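Local coordinates for protein tryptophanyl-tRNA synthetase (PDB 2EL7) that probably catalyses the ATP-dependent attachment of tryptophan to its cognate tRNA, as a homodimeric class I aminoacyl-tRNA synthetase, at residues G21-K24 with Q25-I29; E211-W214 with Q215-H219; T242-S245 with Y246-K250; E280-R283 with P284-E287; D297-M300 with D301-E305. One frame throughout, in Å; residues are numbered along the deposited sequence.

Interaction 1: G21-K24 with Q25-I29; sequences GAIK and QWVAI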
loop_
_atom_site.group_PDB
_atom_site.type_symbol
_atom_site.label_atom_id
_atom_site.label_comp_id
_atom_site.label_asym_id
_atom_site.label_seq_id
_atom_site.Cartn_x
_atom_site.Cartn_y
_atom_site.Cartn_z
ATOM N N GLY A 21 -27.562 -15.150 -9.935
ATOM C CA GLY A 21 -26.823 -14.305 -10.851
ATOM C C GLY A 21 -25.323 -14.532 -10.992
ATOM O O GLY A 21 -24.864 -15.232 -11.901
ATOM N N ALA A 22 -24.553 -13.940 -10.089
ATOM C CA ALA A 22 -23.101 -14.022 -10.133
ATOM C C ALA A 22 -22.500 -15.394 -9.903
ATOM O O ALA A 22 -21.560 -15.783 -10.597
ATOM C CB ALA A 22 -22.513 -13.037 -9.128
ATOM N N ILE A 23 -23.037 -16.123 -8.928
ATOM C CA ILE A 23 -22.523 -17.432 -8.597
ATOM C C ILE A 23 -22.680 -18.405 -9.749
ATOM O O ILE A 23 -21.758 -19.158 -10.079
ATOM C CB ILE A 23 -23.206 -17.978 -7.308
ATOM C CG1 ILE A 23 -22.745 -17.159 -6.095
ATOM C CG2 ILE A 23 -22.824 -19.437 -7.068
ATOM C CD1 ILE A 23 -23.397 -17.556 -4.810
ATOM N N LYS A 24 -23.848 -18.396 -10.369
ATOM C CA LYS A 24 -24.085 -19.277 -11.496
ATOM C C LYS A 24 -23.033 -18.991 -12.568
ATOM O O LYS A 24 -22.576 -19.906 -13.256
ATOM C CB LYS A 24 -25.494 -19.065 -12.054
ATOM C CG LYS A 24 -25.686 -19.606 -13.464
ATOM C CD LYS A 24 -27.176 -19.732 -13.818
ATOM C CE LYS A 24 -27.822 -20.963 -13.150
ATOM N NZ LYS A 24 -27.634 -21.036 -11.659
ATOM N N GLN A 25 -22.620 -17.729 -12.686
ATOM C CA GLN A 25 -21.633 -17.380 -13.691
ATOM C C GLN A 25 -20.229 -17.799 -13.271
ATOM O O GLN A 25 -19.433 -18.276 -14.088
ATOM C CB GLN A 25 -21.678 -15.880 -13.973
ATOM C CG GLN A 25 -20.761 -15.452 -15.096
ATOM C CD GLN A 25 -20.816 -13.952 -15.348
ATOM O OE1 GLN A 25 -20.524 -13.143 -14.456
ATOM N NE2 GLN A 25 -21.196 -13.568 -16.573
ATOM N N TRP A 26 -19.927 -17.610 -11.992
ATOM C CA TRP A 26 -18.621 -17.984 -11.455
ATOM C C TRP A 26 -18.406 -19.469 -11.684
ATOM O O TRP A 26 -17.313 -19.904 -12.033
ATOM C CB TRP A 26 -18.545 -17.704 -9.948
ATOM C CG TRP A 26 -18.549 -16.265 -9.592
ATOM C CD1 TRP A 26 -18.398 -15.203 -10.444
ATOM C CD2 TRP A 26 -18.648 -15.709 -8.272
ATOM N NE1 TRP A 26 -18.392 -14.026 -9.734
ATOM C CE2 TRP A 26 -18.542 -14.307 -8.399
ATOM C CE3 TRP A 26 -18.815 -16.263 -6.995
ATOM C CZ2 TRP A 26 -18.595 -13.448 -7.299
ATOM C CZ3 TRP A 26 -18.869 -15.408 -5.901
ATOM C CH2 TRP A 26 -18.758 -14.014 -6.062
ATOM N N VAL A 27 -19.465 -20.242 -11.455
ATOM C CA VAL A 27 -19.421 -21.689 -11.647
ATOM C C VAL A 27 -19.095 -22.000 -13.111
ATOM O O VAL A 27 -18.265 -22.878 -13.397
ATOM C CB VAL A 27 -20.784 -22.338 -11.244
ATOM C CG1 VAL A 27 -20.790 -23.798 -11.599
ATOM C CG2 VAL A 27 -21.007 -22.194 -9.735
ATOM N N ALA A 28 -19.731 -21.275 -14.036
ATOM C CA ALA A 28 -19.471 -21.496 -15.467
ATOM C C ALA A 28 -18.022 -21.182 -15.810
ATOM O O ALA A 28 -17.393 -21.911 -16.572
ATOM C CB ALA A 28 -20.436 -20.646 -16.370
ATOM N N ILE A 29 -17.484 -20.105 -15.239
ATOM C CA ILE A 29 -16.101 -19.719 -15.499
ATOM C C ILE A 29 -15.136 -20.779 -14.996
ATOM O O ILE A 29 -14.118 -21.056 -15.625
ATOM C CB ILE A 29 -15.798 -18.382 -14.858
ATOM C CG1 ILE A 29 -16.581 -17.292 -15.610
ATOM C CG2 ILE A 29 -14.284 -18.118 -14.870
ATOM C CD1 ILE A 29 -16.885 -16.056 -14.759
HETATM O O HOH W 1 -20.566 -13.403 -11.901
#
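The indole of Trp26 lies with one face against the carbonyl of Ala22, whose O sits 3.1 Å above the ring plane, displaced toward the rim at CG and CD1. With CG anti to its own carbonyl carbon (chi1 -69°), the ring folds back along the helix over the preceding turn. Ala22 CB adds an apolar touch at 4.2 Å from Trp26 CE2, and Ile23 slants past the six-membered ring, its CG1 4.1 Å from Trp26 CE3. This is helix 16-33, which crosses between strands 4-8 and 37-41 in the parallel sheet of the class I nucleotide-binding fold; Phe39 meets the indole edge-to-face. Were Trp26 replaced by alanine, Ile23 CG1 would probably lose its aromatic neighbour and a gap open beside Phe39 of strand 37-41. Ala22 O also accepts from Trp26 N at 2.8 Å, in the carbonyl plane, and from a water that donates to Gln25 OE1 as well. On the adjoining flank, Ile23 CG2 packs 4.2 Å from Val27 CG2.

Interaction 2: E211-W214 with Q215-H219; sequences ESIW and QKIQH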
loop_
_atom_site.group_PDB
_atom_site.type_symbol
_atom_site.label_atom_id
_atom_site.label_comp_id
_atom_site.label_asym_id
_atom_site.label_seq_id
_atom_site.Cartn_x
_atom_site.Cartn_y
_atom_site.Cartn_z
ATOM N N GLU A 211 -37.776 -22.714 8.479
ATOM C CA GLU A 211 -38.942 -22.090 9.076
ATOM C C GLU A 211 -38.967 -20.601 8.797
ATOM O O GLU A 211 -40.027 -19.977 8.790
ATOM C CB GLU A 211 -38.963 -22.348 10.589
ATOM C CG GLU A 211 -40.121 -21.676 11.327
ATOM C CD GLU A 211 -41.486 -21.948 10.685
ATOM O OE1 GLU A 211 -41.809 -23.142 10.445
ATOM O OE2 GLU A 211 -42.235 -20.969 10.428
ATOM N N SER A 212 -37.793 -20.030 8.563
ATOM C CA SER A 212 -37.706 -18.605 8.302
ATOM C C SER A 212 -37.981 -18.277 6.847
ATOM O O SER A 212 -38.603 -17.262 6.547
ATOM C CB SER A 212 -36.338 -18.067 8.708
ATOM O OG SER A 212 -36.296 -16.674 8.487
ATOM N N ILE A 213 -37.513 -19.123 5.939
ATOM C CA ILE A 213 -37.769 -18.887 4.522
ATOM C C ILE A 213 -39.269 -19.043 4.289
ATOM O O ILE A 213 -39.862 -18.350 3.458
ATOM C CB ILE A 213 -37.006 -19.898 3.640
ATOM C CG1 ILE A 213 -35.525 -19.497 3.555
ATOM C CG2 ILE A 213 -37.640 -19.973 2.260
ATOM C CD1 ILE A 213 -34.611 -20.618 3.057
ATOM N N TRP A 214 -39.878 -19.959 5.038
ATOM C CA TRP A 214 -41.308 -20.211 4.910
ATOM C C TRP A 214 -42.096 -18.951 5.236
ATOM O O TRP A 214 -42.895 -18.479 4.417
ATOM C CB TRP A 214 -41.739 -21.342 5.853
ATOM C CG TRP A 214 -43.221 -21.682 5.805
ATOM C CD1 TRP A 214 -44.020 -22.006 6.872
ATOM C CD2 TRP A 214 -44.058 -21.761 4.641
ATOM N NE1 TRP A 214 -45.298 -22.275 6.443
ATOM C CE2 TRP A 214 -45.351 -22.135 5.081
ATOM C CE3 TRP A 214 -43.842 -21.553 3.272
ATOM C CZ2 TRP A 214 -46.428 -22.307 4.195
ATOM C CZ3 TRP A 214 -44.913 -21.722 2.388
ATOM C CH2 TRP A 214 -46.190 -22.096 2.855
ATOM N N GLN A 215 -41.858 -18.404 6.425
ATOM C CA GLN A 215 -42.573 -17.211 6.847
ATOM C C GLN A 215 -42.471 -16.090 5.818
ATOM O O GLN A 215 -43.432 -15.354 5.615
ATOM C CB GLN A 215 -42.074 -16.728 8.220
ATOM C CG GLN A 215 -42.462 -17.635 9.378
ATOM C CD GLN A 215 -43.975 -17.836 9.491
ATOM O OE1 GLN A 215 -44.741 -16.868 9.621
ATOM N NE2 GLN A 215 -44.412 -19.092 9.442
ATOM N N LYS A 216 -41.319 -15.963 5.161
ATOM C CA LYS A 216 -41.148 -14.913 4.157
ATOM C C LYS A 216 -41.999 -15.154 2.907
ATOM O O LYS A 216 -42.530 -14.214 2.320
ATOM C CB LYS A 216 -39.670 -14.771 3.786
ATOM C CG LYS A 216 -38.850 -14.109 4.881
ATOM C CD LYS A 216 -37.399 -14.003 4.489
ATOM C CE LYS A 216 -36.551 -13.396 5.591
ATOM N NZ LYS A 216 -35.100 -13.410 5.219
ATOM N N ILE A 217 -42.135 -16.412 2.500
ATOM C CA ILE A 217 -42.952 -16.739 1.330
ATOM C C ILE A 217 -44.404 -16.479 1.732
ATOM O O ILE A 217 -45.207 -15.934 0.975
ATOM C CB ILE A 217 -42.814 -18.237 0.950
ATOM C CG1 ILE A 217 -41.337 -18.596 0.766
ATOM C CG2 ILE A 217 -43.590 -18.531 -0.320
ATOM C CD1 ILE A 217 -40.654 -17.756 -0.245
ATOM N N GLN A 218 -44.708 -16.894 2.953
ATOM C CA GLN A 218 -46.021 -16.754 3.551
ATOM C C GLN A 218 -46.488 -15.314 3.463
ATOM O O GLN A 218 -47.667 -15.055 3.213
ATOM C CB GLN A 218 -45.939 -17.146 5.018
ATOM C CG GLN A 218 -47.253 -17.477 5.665
ATOM C CD GLN A 218 -47.778 -18.814 5.207
ATOM O OE1 GLN A 218 -47.028 -19.790 5.140
ATOM N NE2 GLN A 218 -49.071 -18.872 4.895
ATOM N N HIS A 219 -45.548 -14.387 3.672
ATOM C CA HIS A 219 -45.831 -12.957 3.660
ATOM C C HIS A 219 -45.506 -12.217 2.373
ATOM O O HIS A 219 -45.614 -10.992 2.337
ATOM C CB HIS A 219 -45.107 -12.263 4.814
ATOM C CG HIS A 219 -45.696 -12.539 6.165
ATOM N ND1 HIS A 219 -45.750 -13.803 6.715
ATOM C CD2 HIS A 219 -46.224 -11.704 7.093
ATOM C CE1 HIS A 219 -46.280 -13.735 7.924
ATOM N NE2 HIS A 219 -46.576 -12.472 8.178
#
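Gln215 meets Glu211 one turn back: its NE2 donates to Glu211 OE2 at 3.0 Å, approaching nearly along the C-O axis, although the oxygen stands 25° out of the amide plane and the N-H angle is a bent 142°. Both chains bend at chi2 to make this bond, and the carboxylate and amide planes end 29° apart. Lys216 runs extended, its CG 3.6 Å from Ser212 O; its NZ leaves the two segments for a salt bridge with Glu208 and a hydrogen bond to Thr203 O. Ile217 turns inward. Its CG1 lies 4.2 Å from Ile213 CG2, while its CB stands 4.2 Å from Trp214 CE3, the two side chains crossing at about a right angle. Next, Gln218 places its amide over one face of the Trp214 indole, though its close fit to the ring is doubtful as modelled. Gln218 N donates to Trp214 O in a nearly straight bond. His219, where the backbone leaves helical angles, sends ND1 back to Gln215 O, which also receives His219 N. The whole is a short amphipathic helix, 210-218, with Ile213 and Ile217 packed on helix 267-294 and the Glu211-Gln215 pair on another side.

Interaction 3: T242-S245 with Y246-K250; sequences TYLS and YFAPK
Tyr243 O is held by two amide donors: Phe247 N at 3.3 Å, arriving nearly along the C=O axis, and Tyr246 N at 2.8 Å through a weak, bent bond (122°). Tyr246 N also donates to Thr242 O, so the closing turn is joined by bifurcated bonding. The same Thr242 O lies 3.4 Å above one face of the Tyr246 ring. Thr242 and Tyr246 run side by side in the same direction; Thr242 CG2, anti to the backbone N, reaches Tyr246 OH at 3.4 Å. Obliquely across, Tyr243 CD2 approaches Tyr246 CE1 at 4.0 Å. With only a serine in place of Tyr246, Thr242 CG2 and Tyr243 CD2 are likely to lose the ring they share. Ala248, the first residue past the helix, puts its CB 4.1 Å from Leu244 CD1. Tyr243 OH bonds Pro188 O, and Tyr246 touches Val187, a predicted ATP-binding residue. Helix 239-247 thus sits among helices 16-33, 250-261 and 267-294, Phe247 meeting the first and last.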
loop_
_atom_site.group_PDB
_atom_site.type_symbol
_atom_site.label_atom_id
_atom_site.label_comp_id
_atom_site.label_asym_id
_atom_site.label_seq_id
_atom_site.Cartn_x
_atom_site.Cartn_y
_atom_site.Cartn_z
ATOM N N THR A 242 -42.615 -14.646 -9.687
ATOM C CA THR A 242 -41.283 -14.338 -10.206
ATOM C C THR A 242 -40.350 -15.391 -9.614
ATOM O O THR A 242 -39.610 -16.069 -10.337
ATOM C CB THR A 242 -40.828 -12.930 -9.775
ATOM O OG1 THR A 242 -41.681 -11.950 -10.381
ATOM C CG2 THR A 242 -39.397 -12.668 -10.201
ATOM N N TYR A 243 -40.406 -15.533 -8.294
ATOM C CA TYR A 243 -39.607 -16.525 -7.600
ATOM C C TYR A 243 -39.983 -17.880 -8.154
ATOM O O TYR A 243 -39.114 -18.681 -8.484
ATOM C CB TYR A 243 -39.902 -16.522 -6.109
ATOM C CG TYR A 243 -39.393 -15.324 -5.348
ATOM C CD1 TYR A 243 -39.584 -15.236 -3.972
ATOM C CD2 TYR A 243 -38.707 -14.286 -5.985
ATOM C CE1 TYR A 243 -39.113 -14.148 -3.238
ATOM C CE2 TYR A 243 -38.225 -13.186 -5.252
ATOM C CZ TYR A 243 -38.440 -13.129 -3.878
ATOM O OH TYR A 243 -38.039 -12.037 -3.135
ATOM N N LEU A 244 -41.284 -18.144 -8.259
ATOM C CA LEU A 244 -41.742 -19.434 -8.772
ATOM C C LEU A 244 -41.039 -19.772 -10.085
ATOM O O LEU A 244 -40.660 -20.917 -10.327
ATOM C CB LEU A 244 -43.259 -19.419 -8.991
ATOM C CG LEU A 244 -43.900 -20.732 -9.467
ATOM C CD1 LEU A 244 -43.865 -21.749 -8.346
ATOM C CD2 LEU A 244 -45.333 -20.484 -9.908
ATOM N N SER A 245 -40.860 -18.759 -10.924
ATOM C CA SER A 245 -40.217 -18.919 -12.230
ATOM C C SER A 245 -38.762 -19.369 -12.112
ATOM O O SER A 245 -38.267 -20.172 -12.914
ATOM C CB SER A 245 -40.280 -17.591 -12.980
ATOM O OG SER A 245 -41.605 -17.087 -12.932
ATOM N N TYR A 246 -38.088 -18.829 -11.103
ATOM C CA TYR A 246 -36.694 -19.143 -10.837
ATOM C C TYR A 246 -36.474 -20.596 -10.454
ATOM O O TYR A 246 -35.457 -21.177 -10.820
ATOM C CB TYR A 246 -36.182 -18.301 -9.678
ATOM C CG TYR A 246 -36.179 -16.800 -9.889
ATOM C CD1 TYR A 246 -36.096 -15.941 -8.793
ATOM C CD2 TYR A 246 -36.209 -16.239 -11.169
ATOM C CE1 TYR A 246 -36.035 -14.568 -8.957
ATOM C CE2 TYR A 246 -36.161 -14.847 -11.345
ATOM C CZ TYR A 246 -36.073 -14.023 -10.233
ATOM O OH TYR A 246 -36.050 -12.643 -10.367
ATOM N N PHE A 247 -37.428 -21.184 -9.728
ATOM C CA PHE A 247 -37.272 -22.548 -9.220
ATOM C C PHE A 247 -38.188 -23.699 -9.602
ATOM O O PHE A 247 -38.079 -24.776 -9.011
ATOM C CB PHE A 247 -37.247 -22.489 -7.706
ATOM C CG PHE A 247 -36.332 -21.455 -7.179
ATOM C CD1 PHE A 247 -36.832 -20.222 -6.752
ATOM C CD2 PHE A 247 -34.957 -21.681 -7.171
ATOM C CE1 PHE A 247 -35.983 -19.230 -6.329
ATOM C CE2 PHE A 247 -34.082 -20.688 -6.749
ATOM C CZ PHE A 247 -34.590 -19.454 -6.324
ATOM N N ALA A 248 -39.095 -23.492 -10.553
ATOM C CA ALA A 248 -40.000 -24.559 -10.954
ATOM C C ALA A 248 -40.103 -24.561 -12.467
ATOM O O ALA A 248 -40.045 -23.500 -13.099
ATOM C CB ALA A 248 -41.366 -24.353 -10.321
ATOM N N PRO A 249 -40.272 -25.752 -13.069
ATOM C CA PRO A 249 -40.375 -25.908 -14.524
ATOM C C PRO A 249 -41.421 -25.026 -15.206
ATOM O O PRO A 249 -42.450 -24.702 -14.613
ATOM C CB PRO A 249 -40.641 -27.405 -14.692
ATOM C CG PRO A 249 -41.296 -27.802 -13.400
ATOM C CD PRO A 249 -40.542 -27.029 -12.376
ATOM N N LYS A 250 -41.135 -24.624 -16.445
ATOM C CA LYS A 250 -42.048 -23.774 -17.223
ATOM C C LYS A 250 -43.470 -24.335 -17.201
ATOM O O LYS A 250 -44.396 -23.684 -16.730
ATOM C CB LYS A 250 -41.601 -23.688 -18.689
ATOM C CG LYS A 250 -40.128 -23.409 -18.927
ATOM C CD LYS A 250 -39.830 -23.459 -20.439
ATOM C CE LYS A 250 -38.340 -23.271 -20.751
ATOM N NZ LYS A 250 -37.793 -21.952 -20.301
#

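Interaction 4: E280-R283 with P284-E287; sequences EALR and PIRE
A surface salt bridge within one helix, at a proline kink in helix 267-294, joins Arg283 to Glu287. Glu287 OE2 lies 3.4 Å above the centre of the Arg283 guanidinium, and the carboxylate and guanidinium planes are 78° apart. Arg283 CG stands anti to its backbone N (chi1 -170°), and a bend at chi3 brings NE to 3.5 Å from Glu287 OE2, while Pro284 CG borders the edge of the same group. Pro284 has no amide hydrogen to give, and Ile285 N makes only a weak, bent bond to Leu282 O, not an i to i+4 one; regular bonding resumes with Arg286 N to Leu282 O and Glu287 N to Arg283 O, both 2.9 Å and near-straight. Inward, Leu282 CB is 4.2 Å from Arg286 NE, which hydrogen-bonds Leu206 O, and both side chains touch Ile213 of helix 210-218. Because no N-H of Arg283 points at the carboxylate, the attraction is probably electrostatic and weakly directional, and on an exposed flank is likely to be softened by solvent.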
loop_
_atom_site.group_PDB
_atom_site.type_symbol
_atom_site.label_atom_id
_atom_site.label_comp_id
_atom_site.label_asym_id
_atom_site.label_seq_id
_atom_site.Cartn_x
_atom_site.Cartn_y
_atom_site.Cartn_z
ATOM N N GLU A 280 -35.962 -27.512 -2.521
ATOM C CA GLU A 280 -35.359 -28.591 -3.267
ATOM C C GLU A 280 -34.153 -28.069 -4.049
ATOM O O GLU A 280 -33.204 -28.814 -4.317
ATOM C CB GLU A 280 -36.394 -29.215 -4.221
ATOM C CG GLU A 280 -35.898 -30.449 -4.983
ATOM C CD GLU A 280 -35.175 -31.436 -4.076
ATOM O OE1 GLU A 280 -35.677 -31.703 -2.953
ATOM O OE2 GLU A 280 -34.108 -31.945 -4.488
ATOM N N ALA A 281 -34.182 -26.788 -4.406
ATOM C CA ALA A 281 -33.087 -26.188 -5.166
ATOM C C ALA A 281 -31.865 -25.969 -4.277
ATOM O O ALA A 281 -30.734 -26.192 -4.702
ATOM C CB ALA A 281 -33.537 -24.855 -5.782
ATOM N N LEU A 282 -32.107 -25.539 -3.043
ATOM C CA LEU A 282 -31.040 -25.282 -2.089
ATOM C C LEU A 282 -30.518 -26.560 -1.426
ATOM O O LEU A 282 -29.380 -26.605 -0.959
ATOM C CB LEU A 282 -31.546 -24.355 -1.002
ATOM C CG LEU A 282 -32.354 -23.150 -1.451
ATOM C CD1 LEU A 282 -32.939 -22.466 -0.211
ATOM C CD2 LEU A 282 -31.470 -22.204 -2.259
ATOM N N ARG A 283 -31.361 -27.583 -1.372
ATOM C CA ARG A 283 -31.010 -28.856 -0.758
ATOM C C ARG A 283 -29.528 -29.208 -0.905
ATOM O O ARG A 283 -28.826 -29.327 0.095
ATOM C CB ARG A 283 -31.893 -29.966 -1.340
ATOM C CG ARG A 283 -31.816 -31.315 -0.644
ATOM C CD ARG A 283 -32.729 -32.319 -1.337
ATOM N NE ARG A 283 -32.145 -33.651 -1.346
ATOM C CZ ARG A 283 -31.059 -33.995 -2.044
ATOM N NH1 ARG A 283 -30.429 -33.099 -2.807
ATOM N NH2 ARG A 283 -30.582 -35.238 -1.960
ATOM N N PRO A 284 -29.028 -29.367 -2.143
ATOM C CA PRO A 284 -27.611 -29.707 -2.362
ATOM C C PRO A 284 -26.625 -28.670 -1.782
ATOM O O PRO A 284 -25.529 -29.013 -1.332
ATOM C CB PRO A 284 -27.490 -29.790 -3.889
ATOM C CG PRO A 284 -28.899 -30.038 -4.343
ATOM C CD PRO A 284 -29.730 -29.198 -3.424
ATOM N N ILE A 285 -27.002 -27.402 -1.803
ATOM C CA ILE A 285 -26.124 -26.375 -1.276
ATOM C C ILE A 285 -26.022 -26.549 0.230
ATOM O O ILE A 285 -24.927 -26.505 0.805
ATOM C CB ILE A 285 -26.675 -24.967 -1.602
ATOM C CG1 ILE A 285 -26.774 -24.807 -3.130
ATOM C CG2 ILE A 285 -25.812 -23.895 -0.963
ATOM C CD1 ILE A 285 -27.417 -23.511 -3.587
ATOM N N ARG A 286 -27.171 -26.775 0.859
ATOM C CA ARG A 286 -27.255 -26.947 2.310
ATOM C C ARG A 286 -26.556 -28.200 2.805
ATOM O O ARG A 286 -25.892 -28.185 3.845
ATOM C CB ARG A 286 -28.710 -27.000 2.739
ATOM C CG ARG A 286 -29.504 -25.811 2.335
ATOM C CD ARG A 286 -30.830 -25.853 3.071
ATOM N NE ARG A 286 -31.351 -24.517 3.150
ATOM C CZ ARG A 286 -32.036 -24.051 4.169
ATOM N NH1 ARG A 286 -32.455 -22.799 4.142
ATOM N NH2 ARG A 286 -32.308 -24.830 5.197
ATOM N N GLU A 287 -26.730 -29.297 2.076
ATOM C CA GLU A 287 -26.066 -30.537 2.454
ATOM C C GLU A 287 -24.559 -30.275 2.392
ATOM O O GLU A 287 -23.851 -30.644 3.332
ATOM C CB GLU A 287 -26.474 -31.683 1.530
ATOM C CG GLU A 287 -27.669 -32.469 2.061
ATOM C CD GLU A 287 -28.497 -33.159 0.975
ATOM O OE1 GLU A 287 -27.929 -33.521 -0.084
ATOM O OE2 GLU A 287 -29.720 -33.343 1.200
#

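Interaction 5: D297-M300 with D301-E305; sequences DYVM and DALLE
Leu303 and Met300 each carry CG anti to the carbonyl carbon (chi1 -63° and -67°). In the methionine, chi1 and the bend at chi2 set Met300 SD 4.2 Å from Leu303 CD1, and chi3 then turns the terminal methyl. The same CD1 lies 4.4 Å from Val299 CG1, so one leucine methyl touches side chains three and four residues back. Leu303 CG also rests on the backbone, 3.2 Å from Val299 O. That carbonyl accepts Leu303 N at 3.0 Å, and the donor tilts 19° from the carbonyl plane. The turns on either side are held likewise, Ala302 N to Tyr298 O and Leu304 N to Met300 O, with donors tilted further. On the neighbouring face, Ala302 CB lies 3.4 Å from Tyr298 O, and the phenol hydroxyl of Tyr298 hydrogen-bonds Glu77 away from this pair. Val299 and Leu303 both face helix 55-72, Leu303 continuing onto strand 80-83, whereas Met300, Leu303 and Leu304 pack against Leu329, Leu328 and Pro330 of the second subunit. The arrangement is that of an amphipathic helix with i to i+3 and i to i+4 apolar pairing, placed at the homodimer interface.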
loop_
_atom_site.group_PDB
_atom_site.type_symbol
_atom_site.label_atom_id
_atom_site.label_comp_id
_atom_site.label_asym_id
_atom_site.label_seq_id
_atom_site.Cartn_x
_atom_site.Cartn_y
_atom_site.Cartn_z
ATOM N N ASP A 297 -11.396 -28.305 7.870
ATOM C CA ASP A 297 -10.022 -28.463 7.372
ATOM C C ASP A 297 -10.041 -28.422 5.846
ATOM O O ASP A 297 -9.102 -27.948 5.217
ATOM C CB ASP A 297 -9.405 -29.794 7.804
ATOM C CG ASP A 297 -9.019 -29.831 9.274
ATOM O OD1 ASP A 297 -9.245 -28.839 10.003
ATOM O OD2 ASP A 297 -8.482 -30.880 9.699
ATOM N N TYR A 298 -11.112 -28.941 5.252
ATOM C CA TYR A 298 -11.243 -28.942 3.799
ATOM C C TYR A 298 -11.227 -27.499 3.281
ATOM O O TYR A 298 -10.591 -27.203 2.281
ATOM C CB TYR A 298 -12.563 -29.596 3.379
ATOM C CG TYR A 298 -12.722 -29.723 1.884
ATOM C CD1 TYR A 298 -12.014 -30.686 1.168
ATOM C CD2 TYR A 298 -13.504 -28.815 1.175
ATOM C CE1 TYR A 298 -12.070 -30.732 -0.230
ATOM C CE2 TYR A 298 -13.572 -28.845 -0.213
ATOM C CZ TYR A 298 -12.852 -29.805 -0.917
ATOM O OH TYR A 298 -12.918 -29.828 -2.306
ATOM N N VAL A 299 -11.933 -26.604 3.968
ATOM C CA VAL A 299 -11.999 -25.226 3.528
ATOM C C VAL A 299 -10.671 -24.541 3.697
ATOM O O VAL A 299 -10.187 -23.894 2.773
ATOM C CB VAL A 299 -13.067 -24.471 4.304
ATOM C CG1 VAL A 299 -13.120 -23.008 3.855
ATOM C CG2 VAL A 299 -14.408 -25.180 4.111
ATOM N N MET A 300 -10.071 -24.692 4.876
ATOM C CA MET A 300 -8.783 -24.064 5.132
ATOM C C MET A 300 -7.675 -24.582 4.215
ATOM O O MET A 300 -6.778 -23.827 3.843
ATOM C CB MET A 300 -8.384 -24.234 6.599
ATOM C CG MET A 300 -9.290 -23.462 7.576
ATOM S SD MET A 300 -9.294 -21.661 7.311
ATOM C CE MET A 300 -7.558 -21.373 7.110
ATOM N N ASP A 301 -7.756 -25.855 3.836
ATOM C CA ASP A 301 -6.765 -26.476 2.965
ATOM C C ASP A 301 -6.955 -25.990 1.519
ATOM O O ASP A 301 -5.973 -25.798 0.786
ATOM C CB ASP A 301 -6.883 -28.005 3.052
ATOM C CG ASP A 301 -5.761 -28.733 2.315
ATOM O OD1 ASP A 301 -5.974 -29.193 1.187
ATOM O OD2 ASP A 301 -4.652 -28.844 2.866
ATOM N N ALA A 302 -8.209 -25.800 1.112
ATOM C CA ALA A 302 -8.484 -25.287 -0.213
ATOM C C ALA A 302 -7.929 -23.845 -0.284
ATOM O O ALA A 302 -7.359 -23.431 -1.306
ATOM C CB ALA A 302 -9.975 -25.291 -0.480
ATOM N N LEU A 303 -8.089 -23.093 0.803
ATOM C CA LEU A 303 -7.582 -21.723 0.863
ATOM C C LEU A 303 -6.049 -21.704 0.831
ATOM O O LEU A 303 -5.443 -20.901 0.129
ATOM C CB LEU A 303 -8.084 -21.003 2.138
ATOM C CG LEU A 303 -9.607 -20.812 2.251
ATOM C CD1 LEU A 303 -9.951 -20.028 3.496
ATOM C CD2 LEU A 303 -10.109 -20.066 1.014
ATOM N N LEU A 304 -5.435 -22.616 1.571
ATOM C CA LEU A 304 -3.988 -22.712 1.665
ATOM C C LEU A 304 -3.384 -23.040 0.318
ATOM O O LEU A 304 -2.377 -22.463 -0.082
ATOM C CB LEU A 304 -3.614 -23.798 2.664
ATOM C CG LEU A 304 -2.239 -23.714 3.334
ATOM C CD1 LEU A 304 -2.245 -22.539 4.310
ATOM C CD2 LEU A 304 -1.913 -25.035 4.082
ATOM N N GLU A 305 -4.011 -23.977 -0.377
ATOM C CA GLU A 305 -3.553 -24.419 -1.688
ATOM C C GLU A 305 -3.874 -23.363 -2.774
ATOM O O GLU A 305 -3.112 -23.181 -3.718
ATOM C CB GLU A 305 -4.219 -25.773 -2.027
ATOM C CG GLU A 305 -3.385 -26.694 -2.932
ATOM C CD GLU A 305 -2.219 -27.361 -2.188
ATOM O OE1 GLU A 305 -1.227 -27.752 -2.854
ATOM O OE2 GLU A 305 -2.295 -27.501 -0.939
#

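In the fold
All five are local contacts along helices, two running past a helix end, but surroundings set their chemistry. Interaction 1 lies nearest the centre of the chain, in the crossover helix of the nucleotide-binding fold, and rests on aromatic and aliphatic packing. Interactions 2, 3 and 4 gather on one side of that centre: helix 267-294, which carries interaction 4, meets interaction 2 through Ile213 CD1 and Leu282 CD1 (4.1 Å) and interaction 3 through Phe247 CD2 and Ala281 CB (3.7 Å). Their inward packing is largely apolar, a few polar groups bonding loop carbonyls, while interactions 2 and 4 place charged or amide pairs outward. Interaction 5 is mainly apolar and alone meets the second subunit.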